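Side-chain contacts in diphosphomevalonate decarboxylase, putative (Trypanosoma brucei, PDB 2HKE), which probably catalyses the ATP-dependent decarboxylation of (R)-5-diphosphomevalonate to isopentenyl diphosphate, a precursor for isoprenoid and sterol synthesis: residues A[239-244]-A[284-289]; A[181-186]-A[235-240]. The protein carries 1 engineered substitution. All blocks are in the same frame, centred on the assembly; numbering follows the deposited sequence.

Interaction 1: residues A[239-244]-A[284-289]; sequences TFAEIA and GRTALA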
loop_
_atom_site.group_PDB
_atom_site.type_symbol
_atom_site.label_atom_id
_atom_site.label_comp_id
_atom_site.label_asym_id
_atom_site.label_seq_id
_atom_site.Cartn_x
_atom_site.Cartn_y
_atom_site.Cartn_z
ATOM N N THR A 239 2.771 13.492 -16.323
ATOM C CA THR A 239 3.289 14.209 -15.160
ATOM C C THR A 239 3.164 13.336 -13.928
ATOM O O THR A 239 4.116 13.229 -13.113
ATOM C CB THR A 239 2.572 15.554 -14.967
ATOM O OG1 THR A 239 2.816 16.361 -16.139
ATOM C CG2 THR A 239 3.115 16.277 -13.714
ATOM N N PHE A 240 2.017 12.692 -13.787
ATOM C CA PHE A 240 1.815 11.776 -12.663
ATOM C C PHE A 240 2.883 10.670 -12.653
ATOM O O PHE A 240 3.528 10.359 -11.615
ATOM C CB PHE A 240 0.411 11.167 -12.718
ATOM C CG PHE A 240 0.197 10.069 -11.711
ATOM C CD1 PHE A 240 -0.016 10.363 -10.379
ATOM C CD2 PHE A 240 0.285 8.722 -12.103
ATOM C CE1 PHE A 240 -0.164 9.355 -9.457
ATOM C CE2 PHE A 240 0.180 7.709 -11.136
ATOM C CZ PHE A 240 -0.065 8.048 -9.829
ATOM N N ALA A 241 3.076 10.070 -13.821
ATOM C CA ALA A 241 4.019 8.975 -14.006
ATOM C C ALA A 241 5.458 9.385 -13.683
ATOM O O ALA A 241 6.203 8.647 -13.032
ATOM C CB ALA A 241 3.933 8.442 -15.441
ATOM N N GLU A 242 5.822 10.552 -14.152
ATOM C CA GLU A 242 7.118 11.133 -13.862
ATOM C C GLU A 242 7.390 11.344 -12.371
ATOM O O GLU A 242 8.479 10.971 -11.881
ATOM C CB GLU A 242 7.273 12.461 -14.675
ATOM C CG GLU A 242 7.399 12.230 -16.152
ATOM C CD GLU A 242 6.936 13.439 -17.011
ATOM O OE1 GLU A 242 6.773 14.554 -16.455
ATOM O OE2 GLU A 242 6.787 13.268 -18.260
ATOM N N ILE A 243 6.414 11.897 -11.654
ATOM C CA ILE A 243 6.509 12.057 -10.185
ATOM C C ILE A 243 6.680 10.698 -9.548
ATOM O O ILE A 243 7.513 10.510 -8.652
ATOM C CB ILE A 243 5.260 12.777 -9.580
ATOM C CG1 ILE A 243 5.242 14.217 -10.034
ATOM C CG2 ILE A 243 5.164 12.597 -8.022
ATOM C CD1 ILE A 243 6.432 15.030 -9.490
ATOM N N ALA A 244 5.854 9.722 -9.958
ATOM C CA ALA A 244 5.932 8.412 -9.301
ATOM C C ALA A 244 7.341 7.764 -9.456
ATOM O O ALA A 244 7.889 7.143 -8.529
ATOM C CB ALA A 244 4.850 7.499 -9.840
ATOM N N GLY A 284 8.128 6.971 -27.295
ATOM C CA GLY A 284 8.181 8.395 -27.451
ATOM C C GLY A 284 7.350 9.174 -26.459
ATOM O O GLY A 284 7.105 10.362 -26.633
ATOM N N ARG A 285 6.879 8.498 -25.412
ATOM C CA ARG A 285 6.146 9.152 -24.375
ATOM C C ARG A 285 6.172 8.279 -23.129
ATOM O O ARG A 285 6.514 7.100 -23.170
ATOM C CB ARG A 285 4.681 9.421 -24.793
ATOM C CG ARG A 285 3.881 8.174 -24.982
ATOM C CD ARG A 285 2.484 8.504 -25.432
ATOM N NE ARG A 285 1.778 7.304 -25.826
ATOM C CZ ARG A 285 0.986 6.566 -25.047
ATOM N NH1 ARG A 285 0.743 6.882 -23.796
ATOM N NH2 ARG A 285 0.430 5.472 -25.553
ATOM N N THR A 286 5.815 8.896 -22.028
ATOM C CA THR A 286 5.716 8.203 -20.741
ATOM C C THR A 286 4.356 7.485 -20.693
ATOM O O THR A 286 3.344 8.053 -20.291
ATOM C CB THR A 286 5.906 9.144 -19.608
ATOM O OG1 THR A 286 7.178 9.839 -19.765
ATOM C CG2 THR A 286 5.907 8.338 -18.249
ATOM N N ALA A 287 4.368 6.249 -21.188
ATOM C CA ALA A 287 3.187 5.412 -21.221
ATOM C C ALA A 287 3.014 4.562 -19.960
ATOM O O ALA A 287 1.917 4.039 -19.668
ATOM C CB ALA A 287 3.234 4.535 -22.483
ATOM N N LEU A 288 4.104 4.364 -19.229
ATOM C CA LEU A 288 4.162 3.319 -18.185
ATOM C C LEU A 288 5.028 3.876 -17.072
ATOM O O LEU A 288 6.060 4.462 -17.352
ATOM C CB LEU A 288 4.740 1.999 -18.751
ATOM C CG LEU A 288 4.812 0.776 -17.849
ATOM C CD1 LEU A 288 3.368 0.358 -17.313
ATOM C CD2 LEU A 288 5.487 -0.415 -18.565
ATOM N N ALA A 289 4.584 3.736 -15.818
ATOM C CA ALA A 289 5.348 4.159 -14.663
ATOM C C ALA A 289 5.567 3.009 -13.731
ATOM O O ALA A 289 4.705 2.121 -13.611
ATOM C CB ALA A 289 4.610 5.288 -13.878
#
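Ala241 of helix 237-256 presses its methyl group against Thr286 and Ala289, which lie on the chain leading into, and on, the edge strand 288-291. The inner part of this contact is close. Ala241 CB lies 3.4 Å from Thr286 CG2, tighter than usual for two carbons, and 3.6 Å from Ala289 CB. Because Ala241 and Ala289 have such short side chains, Ala241 CA and Ala289 CA come within 5.0 Å. Ala289 is also tied into the sheet, its backbone bonding to that of Phe301 of strand 298-303.

Thr286 divides the contact. With chi1 at -55°, its CG2 stands anti to the backbone N and reaches Ala241, while OG1 is turned to the outer side. There it faces Glu242, whose extended chain brings the carboxylate over from the next position on the helix, crossing the threonine side chain obliquely. Glu242 OE2 stops 3.8 Å from Thr286 OG1, and no hydrogen bond joins them. Glu242 is exposed in the monomer, so this margin is loose.

The approach of the chain to the strand is shaped by turns. Gly284, with positive phi, closes helix 267-283 in a Schellman motif, and Thr286 is the centre of an inverse gamma turn. Asn280 of that helix holds the turn through hydrogen bonds to Ala287 N and Leu288 O. No hydrogen bond crosses between 239-244 and 284-289: the helix meets the edge strand and the turn before it through small methyl groups, and the fit depends on shape, with polar side-chain atoms confined to the outer margin.

Interaction 2: residues A[181-186]-A[235-240]; sequences PEIQVM and RDFATF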
loop_
_atom_site.group_PDB
_atom_site.type_symbol
_atom_site.label_atom_id
_atom_site.label_comp_id
_atom_site.label_asym_id
_atom_site.label_seq_id
_atom_site.Cartn_x
_atom_site.Cartn_y
_atom_site.Cartn_z
ATOM N N PRO A 181 -11.042 6.853 -14.106
ATOM C CA PRO A 181 -11.233 5.411 -14.254
ATOM C C PRO A 181 -10.258 4.754 -15.229
ATOM O O PRO A 181 -10.104 3.546 -15.211
ATOM C CB PRO A 181 -12.667 5.289 -14.826
ATOM C CG PRO A 181 -13.060 6.626 -15.286
ATOM C CD PRO A 181 -12.212 7.633 -14.549
ATOM N N GLU A 182 -9.626 5.548 -16.095
ATOM C CA GLU A 182 -8.650 5.012 -17.029
ATOM C C GLU A 182 -7.372 4.496 -16.371
ATOM O O GLU A 182 -6.728 3.586 -16.885
ATOM C CB GLU A 182 -8.273 6.027 -18.060
ATOM C CG GLU A 182 -9.415 6.439 -18.913
ATOM C CD GLU A 182 -10.245 7.627 -18.360
ATOM O OE1 GLU A 182 -10.126 8.088 -17.179
ATOM O OE2 GLU A 182 -11.063 8.112 -19.172
ATOM N N ILE A 183 -7.004 5.077 -15.256
ATOM C CA ILE A 183 -5.706 4.710 -14.638
ATOM C C ILE A 183 -5.822 3.340 -13.981
ATOM O O ILE A 183 -6.832 2.957 -13.310
ATOM C CB ILE A 183 -5.129 5.911 -13.790
ATOM C CG1 ILE A 183 -3.594 5.748 -13.562
ATOM C CG2 ILE A 183 -5.940 6.085 -12.590
ATOM C CD1 ILE A 183 -2.927 6.989 -13.112
ATOM N N GLN A 184 -4.798 2.523 -14.224
ATOM C CA GLN A 184 -4.786 1.152 -13.751
ATOM C C GLN A 184 -3.513 0.915 -13.000
ATOM O O GLN A 184 -2.519 1.584 -13.274
ATOM C CB GLN A 184 -4.795 0.173 -14.929
ATOM C CG GLN A 184 -6.013 0.253 -15.854
ATOM C CD GLN A 184 -7.334 -0.022 -15.163
ATOM O OE1 GLN A 184 -7.542 -1.087 -14.623
ATOM N NE2 GLN A 184 -8.273 0.932 -15.245
ATOM N N VAL A 185 -3.547 -0.035 -12.073
ATOM C CA VAL A 185 -2.364 -0.374 -11.276
ATOM C C VAL A 185 -2.021 -1.840 -11.494
ATOM O O VAL A 185 -2.925 -2.704 -11.511
ATOM C CB VAL A 185 -2.635 -0.191 -9.781
ATOM C CG1 VAL A 185 -1.370 -0.533 -8.946
ATOM C CG2 VAL A 185 -3.118 1.232 -9.499
ATOM N N MET A 186 -0.738 -2.141 -11.640
ATOM C CA MET A 186 -0.318 -3.541 -11.622
ATOM C C MET A 186 0.758 -3.731 -10.608
ATOM O O MET A 186 1.354 -2.776 -10.140
ATOM C CB MET A 186 0.094 -4.005 -13.006
ATOM C CG MET A 186 -1.003 -3.963 -14.078
ATOM S SD MET A 186 -0.453 -4.636 -15.660
ATOM C CE MET A 186 0.627 -3.367 -16.336
ATOM N N ARG A 235 -5.907 14.815 -14.777
ATOM C CA ARG A 235 -5.713 13.513 -15.413
ATOM C C ARG A 235 -4.588 13.556 -16.419
ATOM O O ARG A 235 -4.714 13.072 -17.526
ATOM C CB ARG A 235 -7.024 12.992 -16.056
ATOM C CG ARG A 235 -8.193 12.938 -15.129
ATOM C CD ARG A 235 -9.516 12.918 -15.934
ATOM N NE ARG A 235 -10.709 12.891 -15.082
ATOM C CZ ARG A 235 -11.456 13.958 -14.769
ATOM N NH1 ARG A 235 -11.142 15.173 -15.220
ATOM N NH2 ARG A 235 -12.531 13.814 -13.990
ATOM N N ASP A 236 -3.437 14.099 -15.982
ATOM C CA ASP A 236 -2.238 14.249 -16.774
ATOM C C ASP A 236 -1.336 13.054 -16.415
ATOM O O ASP A 236 -0.608 13.104 -15.423
ATOM C CB ASP A 236 -1.568 15.537 -16.330
ATOM C CG ASP A 236 -0.244 15.817 -17.041
ATOM O OD1 ASP A 236 0.256 14.996 -17.846
ATOM O OD2 ASP A 236 0.312 16.906 -16.728
ATOM N N PHE A 237 -1.452 11.979 -17.176
ATOM C CA PHE A 237 -0.760 10.766 -16.818
ATOM C C PHE A 237 0.739 10.938 -16.847
ATOM O O PHE A 237 1.429 10.462 -15.947
ATOM C CB PHE A 237 -1.153 9.609 -17.733
ATOM C CG PHE A 237 -0.444 8.372 -17.404
ATOM C CD1 PHE A 237 -0.889 7.579 -16.342
ATOM C CD2 PHE A 237 0.689 8.003 -18.077
ATOM C CE1 PHE A 237 -0.183 6.448 -15.990
ATOM C CE2 PHE A 237 1.374 6.851 -17.719
ATOM C CZ PHE A 237 0.895 6.083 -16.635
ATOM N N ALA A 238 1.257 11.559 -17.900
ATOM C CA ALA A 238 2.713 11.698 -18.009
ATOM C C ALA A 238 3.362 12.386 -16.797
ATOM O O ALA A 238 4.390 11.921 -16.293
ATOM C CB ALA A 238 3.092 12.406 -19.334
ATOM N N THR A 239 2.771 13.492 -16.323
ATOM C CA THR A 239 3.289 14.209 -15.160
ATOM C C THR A 239 3.164 13.336 -13.928
ATOM O O THR A 239 4.116 13.229 -13.113
ATOM C CB THR A 239 2.572 15.554 -14.967
ATOM O OG1 THR A 239 2.816 16.361 -16.139
ATOM C CG2 THR A 239 3.115 16.277 -13.714
ATOM N N PHE A 240 2.017 12.692 -13.787
ATOM C CA PHE A 240 1.815 11.776 -12.663
ATOM C C PHE A 240 2.883 10.670 -12.653
ATOM O O PHE A 240 3.528 10.359 -11.615
ATOM C CB PHE A 240 0.411 11.167 -12.718
ATOM C CG PHE A 240 0.197 10.069 -11.711
ATOM C CD1 PHE A 240 -0.016 10.363 -10.379
ATOM C CD2 PHE A 240 0.285 8.722 -12.103
ATOM C CE1 PHE A 240 -0.164 9.355 -9.457
ATOM C CE2 PHE A 240 0.180 7.709 -11.136
ATOM C CZ PHE A 240 -0.065 8.048 -9.829
#
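A single methyl group, Ile183 CD1, meets two phenylalanine rings one helical turn apart, those of Phe237 and Phe240. The ring planes are inclined to each other by roughly 50°, and the methyl meets them differently. At the edge of the Phe237 ring, in its plane, Ile183 CD1 lies 3.9 Å from Phe237 CD1. Against the other ring the approach is oblique, Ile183 CD1 lying 3.8 Å from Phe240 CE2. The isoleucine chain is extended, CG1 anti to the backbone N (chi1 -160°) and CD1 continuing outward (chi2 164°). Together with the rings it fills the space between backbones whose nearest CA atoms, Ile183 CA and Phe237 CA, are 8.1 Å apart. Leu303 of the neighbouring strand touches both Ile183 and Phe237, while Phe16 and Phe301 pack edge-to-face with Phe240.

Asp236 caps the helix start: its OD2 accepts from Thr239 OG1 at 2.6 Å. Farther out, Glu182 OE1 and Arg235 NE stay 5.3 Å apart, while Arg235 NE donates to His179 O. Helix 237-256 thus packs on the five-stranded mixed sheet of the GHMP-type C-terminal domain through a wholly apolar, buried aliphatic-aromatic contact without a hydrogen bond.

How the interactions relate
Both interactions seat the beginning of helix 237-256 against the same five-stranded sheet of the C-terminal domain, at different depths. Interaction 2 is fully buried and reaches the central strand 183-189 through long side chains. Interaction 1 meets the outermost strand, 288-291, with short ones, so the backbones come closer, and its margin is exposed in the monomer. Neither has a hydrogen bond across it; in interaction 2 a methyl group meets aromatic rings, in interaction 1 methyl meets methyl. Their centres are about 8 Å apart, and Phe237 joins them directly: Phe237 CE2 packs 3.5 Å from Thr286 O, while its opposite edge meets strand 183-189.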